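Local coordinates for GGDEF family protein (Vibrio cholerae, PDB 5GZS) that probably makes cyclic di-GMP as a membrane-bound diguanylate cyclase and binds arginine through its periplasmic portion, which carries two solute-binding-protein family regions, at residues K229-N233 and Q271-M277; I248-V252 and S307-P311; T293-R298 and D342-E347. All blocks are in the same frame, centred on the assembly; numbering follows the deposited sequence.

Contact 1 (K229-N233 and Q271-M277)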
loop_
_atom_site.group_PDB
_atom_site.type_symbol
_atom_site.label_atom_id
_atom_site.label_comp_id
_atom_site.label_asym_id
_atom_site.label_seq_id
_atom_site.Cartn_x
_atom_site.Cartn_y
_atom_site.Cartn_z
ATOM N N LYS A 229 29.495 -8.293 -8.549
ATOM C CA LYS A 229 29.328 -7.437 -9.729
ATOM C C LYS A 229 28.057 -6.624 -9.639
ATOM O O LYS A 229 27.036 -7.110 -9.142
ATOM C CB LYS A 229 29.346 -8.225 -11.039
ATOM C CG LYS A 229 30.711 -8.681 -11.390
ATOM C CD LYS A 229 30.900 -8.823 -12.890
ATOM C CE LYS A 229 32.311 -9.357 -13.165
ATOM N NZ LYS A 229 32.621 -9.485 -14.594
ATOM N N LEU A 230 28.117 -5.386 -10.118
ATOM C CA LEU A 230 26.917 -4.559 -10.157
ATOM C C LEU A 230 26.458 -4.353 -11.582
ATOM O O LEU A 230 27.250 -3.990 -12.452
ATOM C CB LEU A 230 27.148 -3.216 -9.479
ATOM C CG LEU A 230 27.362 -3.284 -7.969
ATOM C CD1 LEU A 230 27.647 -1.895 -7.418
ATOM C CD2 LEU A 230 26.184 -3.928 -7.257
ATOM N N GLU A 231 25.176 -4.608 -11.815
ATOM C CA GLU A 231 24.595 -4.464 -13.135
ATOM C C GLU A 231 24.761 -3.022 -13.626
ATOM O O GLU A 231 24.428 -2.072 -12.913
ATOM C CB GLU A 231 23.114 -4.886 -13.120
ATOM C CG GLU A 231 22.562 -5.357 -14.490
ATOM C CD GLU A 231 22.471 -6.887 -14.630
ATOM O OE1 GLU A 231 22.016 -7.570 -13.676
ATOM O OE2 GLU A 231 22.848 -7.401 -15.709
ATOM N N ASN A 232 25.301 -2.862 -14.832
ATOM C CA ASN A 232 25.462 -1.529 -15.409
ATOM C C ASN A 232 24.942 -1.462 -16.842
ATOM O O ASN A 232 25.410 -0.680 -17.665
ATOM C CB ASN A 232 26.909 -1.027 -15.286
ATOM C CG ASN A 232 27.030 0.160 -14.330
ATOM O OD1 ASN A 232 26.145 1.013 -14.284
ATOM N ND2 ASN A 232 28.114 0.210 -13.560
ATOM N N ASN A 233 23.957 -2.304 -17.122
ATOM C CA ASN A 233 23.170 -2.233 -18.350
ATOM C C ASN A 233 21.778 -1.692 -17.981
ATOM O O ASN A 233 21.055 -2.338 -17.222
ATOM C CB ASN A 233 23.105 -3.639 -18.988
ATOM C CG ASN A 233 21.945 -3.815 -19.977
ATOM O OD1 ASN A 233 21.436 -2.855 -20.565
ATOM N ND2 ASN A 233 21.530 -5.062 -20.166
ATOM N N GLN A 271 32.188 -4.785 -20.670
ATOM C CA GLN A 271 30.979 -5.565 -20.840
ATOM C C GLN A 271 29.921 -4.804 -21.670
ATOM O O GLN A 271 30.287 -4.096 -22.585
ATOM C CB GLN A 271 30.484 -5.946 -19.442
ATOM C CG GLN A 271 31.468 -6.832 -18.725
ATOM C CD GLN A 271 30.835 -7.786 -17.748
ATOM O OE1 GLN A 271 30.904 -7.573 -16.556
ATOM N NE2 GLN A 271 30.247 -8.855 -18.251
ATOM N N GLU A 272 28.628 -4.887 -21.359
ATOM C CA GLU A 272 27.905 -5.956 -20.656
ATOM C C GLU A 272 26.622 -6.148 -21.450
ATOM O O GLU A 272 26.156 -7.267 -21.643
ATOM C CB GLU A 272 27.663 -5.658 -19.165
ATOM C CG GLU A 272 26.799 -4.465 -18.814
ATOM C CD GLU A 272 26.704 -4.165 -17.323
ATOM O OE1 GLU A 272 25.898 -4.807 -16.630
ATOM O OE2 GLU A 272 27.412 -3.271 -16.844
ATOM N N THR A 273 26.105 -5.037 -21.962
ATOM C CA THR A 273 24.966 -4.985 -22.853
ATOM C C THR A 273 24.860 -6.213 -23.758
ATOM O O THR A 273 23.775 -6.595 -24.203
ATOM C CB THR A 273 24.998 -3.654 -23.630
ATOM O OG1 THR A 273 24.501 -2.627 -22.770
ATOM C CG2 THR A 273 24.153 -3.686 -24.868
ATOM N N TRP A 274 25.994 -6.839 -24.006
ATOM C CA TRP A 274 26.009 -8.101 -24.711
ATOM C C TRP A 274 26.880 -9.110 -23.991
ATOM O O TRP A 274 26.980 -10.253 -24.378
ATOM C CB TRP A 274 26.348 -7.924 -26.212
ATOM C CG TRP A 274 27.702 -7.439 -26.589
ATOM C CD1 TRP A 274 28.837 -8.158 -26.621
ATOM C CD2 TRP A 274 28.040 -6.142 -27.070
ATOM N NE1 TRP A 274 29.877 -7.393 -27.056
ATOM C CE2 TRP A 274 29.408 -6.145 -27.345
ATOM C CE3 TRP A 274 27.316 -4.970 -27.280
ATOM C CZ2 TRP A 274 30.068 -5.031 -27.812
ATOM C CZ3 TRP A 274 27.959 -3.878 -27.737
ATOM C CH2 TRP A 274 29.326 -3.907 -28.007
ATOM N N GLU A 275 27.462 -8.672 -22.888
ATOM C CA GLU A 275 28.306 -9.519 -22.085
ATOM C C GLU A 275 27.753 -9.698 -20.667
ATOM O O GLU A 275 28.299 -9.215 -19.694
ATOM C CB GLU A 275 29.705 -8.945 -22.083
ATOM C CG GLU A 275 30.225 -8.709 -23.475
ATOM C CD GLU A 275 31.730 -8.629 -23.537
ATOM O OE1 GLU A 275 32.315 -7.767 -22.861
ATOM O OE2 GLU A 275 32.326 -9.421 -24.287
ATOM N N SER A 276 26.684 -10.454 -20.561
ATOM C CA SER A 276 25.902 -10.513 -19.325
ATOM C C SER A 276 26.674 -10.969 -18.094
ATOM O O SER A 276 27.548 -11.843 -18.134
ATOM C CB SER A 276 24.682 -11.388 -19.508
ATOM O OG SER A 276 23.711 -10.978 -18.572
HETATM N N MSE A 277 26.368 -10.290 -16.998
HETATM C CA MSE A 277 27.019 -10.554 -15.724
HETATM C C MSE A 277 26.382 -11.757 -15.086
HETATM O O MSE A 277 26.990 -12.436 -14.244
HETATM C CB MSE A 277 26.927 -9.347 -14.804
HETATM C CG MSE A 277 27.783 -8.185 -15.248
HETATM SE SE MSE A 277 27.303 -6.487 -14.410
HETATM C CE MSE A 277 28.934 -5.515 -14.932
HETATM O O HOH W 1 24.913 -7.216 -18.116
#

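Contact 2 (I248-V252 and S307-P311)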
loop_
_atom_site.group_PDB
_atom_site.type_symbol
_atom_site.label_atom_id
_atom_site.label_comp_id
_atom_site.label_asym_id
_atom_site.label_seq_id
_atom_site.Cartn_x
_atom_site.Cartn_y
_atom_site.Cartn_z
ATOM N N ILE A 248 22.272 2.689 -4.732
ATOM C CA ILE A 248 21.411 1.905 -3.849
ATOM C C ILE A 248 21.941 0.496 -3.657
ATOM O O ILE A 248 22.193 0.071 -2.532
ATOM C CB ILE A 248 19.967 1.794 -4.375
ATOM C CG1 ILE A 248 19.207 3.098 -4.156
ATOM C CG2 ILE A 248 19.206 0.676 -3.663
ATOM C CD1 ILE A 248 17.726 3.013 -4.488
ATOM N N SER A 249 22.110 -0.228 -4.758
ATOM C CA SER A 249 22.515 -1.621 -4.664
ATOM C C SER A 249 23.885 -1.773 -4.017
ATOM O O SER A 249 24.114 -2.719 -3.287
ATOM C CB SER A 249 22.501 -2.277 -6.048
ATOM O OG SER A 249 21.172 -2.433 -6.513
ATOM N N ALA A 250 24.798 -0.845 -4.264
ATOM C CA ALA A 250 26.162 -1.028 -3.765
ATOM C C ALA A 250 26.205 -0.865 -2.258
ATOM O O ALA A 250 26.866 -1.642 -1.565
ATOM C CB ALA A 250 27.111 -0.071 -4.423
ATOM N N ASP A 251 25.483 0.140 -1.765
ATOM C CA ASP A 251 25.368 0.388 -0.334
ATOM C C ASP A 251 24.725 -0.812 0.361
ATOM O O ASP A 251 25.209 -1.255 1.395
ATOM C CB ASP A 251 24.551 1.662 -0.061
ATOM C CG ASP A 251 25.355 2.952 -0.302
ATOM O OD1 ASP A 251 26.451 2.887 -0.908
ATOM O OD2 ASP A 251 24.865 4.040 0.084
ATOM N N VAL A 252 23.644 -1.349 -0.196
ATOM C CA VAL A 252 22.983 -2.444 0.479
ATOM C C VAL A 252 23.904 -3.657 0.542
ATOM O O VAL A 252 23.982 -4.340 1.581
ATOM C CB VAL A 252 21.686 -2.845 -0.207
ATOM C CG1 VAL A 252 21.061 -4.015 0.527
ATOM C CG2 VAL A 252 20.745 -1.648 -0.290
ATOM N N SER A 307 13.923 -9.385 -1.022
ATOM C CA SER A 307 13.962 -8.122 -1.775
ATOM C C SER A 307 14.461 -6.974 -0.907
ATOM O O SER A 307 14.357 -7.042 0.301
ATOM C CB SER A 307 12.585 -7.776 -2.331
ATOM O OG SER A 307 11.944 -8.937 -2.820
ATOM N N TYR A 308 15.009 -5.927 -1.518
ATOM C CA TYR A 308 15.433 -4.750 -0.758
ATOM C C TYR A 308 14.976 -3.465 -1.430
ATOM O O TYR A 308 15.228 -2.366 -0.937
ATOM C CB TYR A 308 16.955 -4.733 -0.568
ATOM C CG TYR A 308 17.787 -4.638 -1.833
ATOM C CD1 TYR A 308 18.140 -3.401 -2.368
ATOM C CD2 TYR A 308 18.238 -5.781 -2.481
ATOM C CE1 TYR A 308 18.903 -3.307 -3.519
ATOM C CE2 TYR A 308 19.010 -5.697 -3.633
ATOM C CZ TYR A 308 19.334 -4.457 -4.146
ATOM O OH TYR A 308 20.099 -4.370 -5.288
ATOM N N TYR A 309 14.314 -3.614 -2.568
ATOM C CA TYR A 309 13.749 -2.474 -3.269
ATOM C C TYR A 309 12.584 -2.947 -4.128
ATOM O O TYR A 309 12.537 -4.118 -4.542
ATOM C CB TYR A 309 14.803 -1.766 -4.126
ATOM C CG TYR A 309 14.257 -0.546 -4.808
ATOM C CD1 TYR A 309 13.991 0.606 -4.095
ATOM C CD2 TYR A 309 13.971 -0.560 -6.164
ATOM C CE1 TYR A 309 13.460 1.725 -4.720
ATOM C CE2 TYR A 309 13.447 0.547 -6.799
ATOM C CZ TYR A 309 13.191 1.683 -6.075
ATOM O OH TYR A 309 12.665 2.778 -6.717
ATOM N N HIS A 310 11.632 -2.054 -4.382
ATOM C CA HIS A 310 10.477 -2.433 -5.194
ATOM C C HIS A 310 10.156 -1.411 -6.259
ATOM O O HIS A 310 9.357 -0.502 -6.032
ATOM C CB HIS A 310 9.277 -2.653 -4.310
ATOM C CG HIS A 310 9.558 -3.565 -3.171
ATOM N ND1 HIS A 310 9.343 -4.926 -3.240
ATOM C CD2 HIS A 310 10.062 -3.318 -1.937
ATOM C CE1 HIS A 310 9.680 -5.476 -2.086
ATOM N NE2 HIS A 310 10.119 -4.524 -1.280
ATOM N N PRO A 311 10.776 -1.579 -7.433
ATOM C CA PRO A 311 10.666 -0.661 -8.564
ATOM C C PRO A 311 9.253 -0.548 -9.054
ATOM O O PRO A 311 8.476 -1.507 -8.945
ATOM C CB PRO A 311 11.552 -1.306 -9.630
ATOM C CG PRO A 311 12.436 -2.248 -8.882
ATOM C CD PRO A 311 11.633 -2.733 -7.752
#

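Contact 3 (T293-R298 and D342-E347)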
loop_
_atom_site.group_PDB
_atom_site.type_symbol
_atom_site.label_atom_id
_atom_site.label_comp_id
_atom_site.label_asym_id
_atom_site.label_seq_id
_atom_site.Cartn_x
_atom_site.Cartn_y
_atom_site.Cartn_z
ATOM N N THR A 293 16.310 -8.551 -10.886
ATOM C CA THR A 293 14.916 -8.268 -10.592
ATOM C C THR A 293 14.025 -9.488 -10.396
ATOM O O THR A 293 12.800 -9.365 -10.470
ATOM C CB THR A 293 14.305 -7.398 -11.674
ATOM O OG1 THR A 293 14.406 -8.067 -12.934
ATOM C CG2 THR A 293 15.027 -6.065 -11.718
ATOM N N VAL A 294 14.635 -10.630 -10.084
ATOM C CA VAL A 294 13.938 -11.901 -9.828
ATOM C C VAL A 294 12.713 -12.078 -10.717
ATOM O O VAL A 294 11.561 -11.905 -10.303
ATOM C CB VAL A 294 13.556 -12.074 -8.308
ATOM C CG1 VAL A 294 12.763 -10.912 -7.755
ATOM C CG2 VAL A 294 12.831 -13.408 -8.056
ATOM N N SER A 295 12.995 -12.402 -11.975
ATOM C CA SER A 295 11.966 -12.786 -12.925
ATOM C C SER A 295 11.511 -14.195 -12.578
ATOM O O SER A 295 11.759 -14.688 -11.476
ATOM C CB SER A 295 12.502 -12.738 -14.361
ATOM O OG SER A 295 13.633 -13.584 -14.505
ATOM N N GLN A 296 10.844 -14.841 -13.525
ATOM C CA GLN A 296 10.631 -16.278 -13.459
ATOM C C GLN A 296 11.781 -16.945 -14.193
ATOM O O GLN A 296 12.336 -17.943 -13.725
ATOM C CB GLN A 296 9.293 -16.668 -14.080
ATOM C CG GLN A 296 8.094 -16.137 -13.334
ATOM C CD GLN A 296 8.040 -16.640 -11.916
ATOM O OE1 GLN A 296 8.377 -17.796 -11.647
ATOM N NE2 GLN A 296 7.615 -15.779 -10.994
ATOM N N GLN A 297 12.129 -16.367 -15.344
ATOM C CA GLN A 297 13.232 -16.843 -16.169
ATOM C C GLN A 297 14.472 -17.074 -15.326
ATOM O O GLN A 297 15.148 -18.089 -15.484
ATOM C CB GLN A 297 13.553 -15.853 -17.301
ATOM C CG GLN A 297 14.850 -16.192 -18.064
ATOM C CD GLN A 297 15.234 -15.159 -19.131
ATOM O OE1 GLN A 297 14.402 -14.366 -19.597
ATOM N NE2 GLN A 297 16.513 -15.152 -19.502
ATOM N N ARG A 298 14.743 -16.143 -14.414
ATOM C CA ARG A 298 15.991 -16.160 -13.659
ATOM C C ARG A 298 15.867 -16.854 -12.304
ATOM O O ARG A 298 16.877 -17.205 -11.696
ATOM C CB ARG A 298 16.499 -14.730 -13.477
ATOM C CG ARG A 298 17.106 -14.164 -14.741
ATOM C CD ARG A 298 17.059 -12.646 -14.784
ATOM N NE ARG A 298 18.298 -12.087 -15.332
ATOM C CZ ARG A 298 18.566 -11.987 -16.632
ATOM N NH1 ARG A 298 17.681 -12.414 -17.531
ATOM N NH2 ARG A 298 19.727 -11.469 -17.034
ATOM N N ASP A 342 14.416 -10.616 -23.988
ATOM C CA ASP A 342 14.815 -11.320 -22.759
ATOM C C ASP A 342 14.807 -10.454 -21.502
ATOM O O ASP A 342 15.141 -10.938 -20.418
ATOM C CB ASP A 342 16.201 -11.965 -22.904
ATOM C CG ASP A 342 16.318 -12.847 -24.145
ATOM O OD1 ASP A 342 15.393 -13.636 -24.415
ATOM O OD2 ASP A 342 17.367 -12.800 -24.816
ATOM N N ASP A 343 14.422 -9.187 -21.629
ATOM C CA ASP A 343 14.376 -8.312 -20.462
ATOM C C ASP A 343 13.211 -8.749 -19.570
ATOM O O ASP A 343 12.260 -9.375 -20.043
ATOM C CB ASP A 343 14.232 -6.838 -20.878
ATOM C CG ASP A 343 13.952 -5.908 -19.692
ATOM O OD1 ASP A 343 14.654 -6.040 -18.664
ATOM O OD2 ASP A 343 13.028 -5.055 -19.787
ATOM N N PHE A 344 13.296 -8.434 -18.285
ATOM C CA PHE A 344 12.203 -8.679 -17.372
ATOM C C PHE A 344 10.862 -8.060 -17.808
ATOM O O PHE A 344 9.805 -8.654 -17.562
ATOM C CB PHE A 344 12.549 -8.155 -15.985
ATOM C CG PHE A 344 11.341 -7.915 -15.120
ATOM C CD1 PHE A 344 10.578 -8.988 -14.656
ATOM C CD2 PHE A 344 10.968 -6.628 -14.769
ATOM C CE1 PHE A 344 9.457 -8.782 -13.858
ATOM C CE2 PHE A 344 9.855 -6.407 -13.963
ATOM C CZ PHE A 344 9.091 -7.486 -13.508
ATOM N N PHE A 345 10.874 -6.884 -18.437
ATOM C CA PHE A 345 9.589 -6.245 -18.776
ATOM C C PHE A 345 8.925 -7.039 -19.891
ATOM O O PHE A 345 7.703 -7.070 -19.988
ATOM C CB PHE A 345 9.759 -4.762 -19.168
ATOM C CG PHE A 345 10.145 -3.864 -18.012
ATOM C CD1 PHE A 345 9.654 -4.097 -16.733
ATOM C CD2 PHE A 345 11.021 -2.805 -18.198
ATOM C CE1 PHE A 345 10.015 -3.280 -15.673
ATOM C CE2 PHE A 345 11.394 -1.983 -17.128
ATOM C CZ PHE A 345 10.890 -2.218 -15.870
ATOM N N GLU A 346 9.717 -7.717 -20.718
ATOM C CA GLU A 346 9.113 -8.490 -21.800
ATOM C C GLU A 346 8.318 -9.632 -21.194
ATOM O O GLU A 346 7.178 -9.905 -21.581
ATOM C CB GLU A 346 10.165 -9.007 -22.765
ATOM C CG GLU A 346 9.612 -9.813 -23.940
ATOM C CD GLU A 346 10.728 -10.337 -24.837
ATOM O OE1 GLU A 346 11.858 -10.535 -24.321
ATOM O OE2 GLU A 346 10.493 -10.510 -26.054
ATOM N N GLU A 347 8.914 -10.274 -20.210
ATOM C CA GLU A 347 8.239 -11.336 -19.514
ATOM C C GLU A 347 6.979 -10.785 -18.868
ATOM O O GLU A 347 5.903 -11.366 -19.022
ATOM C CB GLU A 347 9.189 -11.948 -18.499
ATOM C CG GLU A 347 8.591 -12.797 -17.405
ATOM C CD GLU A 347 9.703 -13.356 -16.524
ATOM O OE1 GLU A 347 9.477 -13.556 -15.312
ATOM O OE2 GLU A 347 10.817 -13.584 -17.061
#

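Contact 1 (K229-N233 and Q271-M277)
The carboxylate of Glu-272 docks on the backbone just past the end of strand 226-230, inside the first lobe of the second solute-binding domain, an alpha/beta lobe of the periplasmic-binding-protein fold. Its OE1 accepts from the backbone N of Asn-232 at 2.7 Å with an N-H...O angle of 163°, on the syn side but 30° out of the carboxylate plane. The same OE1 takes a hydrogen from water 1, at 3.0 Å. That water gives its other hydrogen to Glu-231 OE2, so a single molecule mediates between two acidic groups whose nearest oxygens, Glu-231 OE2 and Glu-272 OE1, lie 4.1 Å apart. Such proximity would tend to raise the affinity of one of them for a proton. Along the shaft of Glu-272, CG rests against Asn-233 CB at 3.8 Å.

The selenomethionine Met-277, an extended chain, brings SE to 3.6 Å from Glu-231 CA, against the backbone at the end of the strand. Just before, on the strand, Lys-229 sends NZ to Gln-271 OE1 at 3.2 Å, arriving above the amide's carbonyl plane; it also has a weak, long ion pair with Asp-280. Further out, backbone bonds to Ile-288 and Ala-290 hold the strand. The loop carrying Glu-272 is modelled with a cis peptide before that residue, and its turn geometry is doubtful. From there the glutamate chain runs extended beyond CG to OE1.

Contact 2 (I248-V252 and S307-P311)
Tyr-308 plugs its ring against the first turn of helix 248-259. The residues around it form one of the crossovers between the two lobes of a periplasmic-binding-protein fold: the chain leaves strand 303-304 in one sheet and enters strand 312-318 in the other. Backbone bonds from Tyr-308 and Tyr-309 to Ile-413 tie it to the chain segment making the second passage.

The polar part is a single hydrogen bond. Ser-249 OG and Tyr-308 OH are 2.5 Å apart, and the geometry allows either hydroxyl to donate. OG lies at the edge of the ring, near its plane, so the bond continues the phenol outward without tilting over a face.

The apolar part comes from residues one helical turn apart, Ile-248 and Val-252, whose backbone bond runs from Val-252 N to Ile-248 O. CG1 of Val-252 lies over one ring face, 4.0 Å above the plane and near the rim, while CG2 approaches Tyr-308 CD1 at 3.8 Å. Ile-248 comes in at the edge instead, its CG2 4.0 Å from Tyr-308 CE1. Pro-291 and Ile-434 also touch this side chain, which is buried.

Ile-248 divides its branches between the two tyrosines. With CG1 beside the backbone N (chi1 -76°) and the chain extended beyond it, its far methyl CD1 reaches Tyr-309 CD1 obliquely, at 4.5 Å.

Contact 3 (T293-R298 and D342-E347)
A glutamate from the first turn of a helix in one lobe grasps the main chain of a loop in the other: Glu-347 OE1 accepts from Gln-296 N at 2.6 Å. The N-H...O angle is 163°, and the syn lone pair, on the side of the other oxygen, is used. Glu-347 gets there with CG anti to the backbone N and the rest of the chain straight. Both carboxylate oxygens lie beside Ser-295 CB. Glu-347 OE2 is 3.5 Å from Gln-297 N.

The loop 293-298 is shaped locally. Ser-295 OG accepts from Arg-298 N at 2.8 Å, an ST motif that closes the turn within which the N-H of Gln-296 is presented to Glu-347. Across from it, Asp-343 is the N-cap of helix 344-352: its OD2 takes the N-H of Phe-345, met from well above the carboxylate plane. Phe-344 projects to the loop, its CB 3.6 Å from Thr-293 OG1; the hydroxyl and Ser-295 CB both meet the ring obliquely. Tyr-411 meets the same ring with planes at about 45°.

Thr-293, Arg-298, Asp-343, Phe-344 and Phe-345 probably correspond to Thr-59, Arg-64, Thr-101, Thr-102 and Tyr-103, which line the arginine pocket of the first solute-binding region. The position is consistent with the rim of a ligand cleft. Arg-298 NH1 stays 7.0 Å from Glu-347 OE2, so the interlobe link relies on a backbone amide instead of an ion pair. It should therefore depend on the shape of the loop and would probably break if the lobes moved apart.

All three contacts belong to the second solute-binding region, but they sit at different levels of it. Contact 2 is the buried one, nearest the centre of the chain, and is mostly apolar with one hydroxyl pair; contacts 1 and 3 are only partly buried and turn on glutamates accepting backbone N-H groups. Contact 1 stays within the first lobe, contact 2 joins its helix to a crossover, and contact 3 spans the two lobes. Contacts 1 and 2 touch where Leu-230 CD1 packs on Ala-250 CB, 3.5 Å apart. Contacts 1 and 3 barely meet, through Ser-276 and Arg-298, whereas contacts 2 and 3 do not touch.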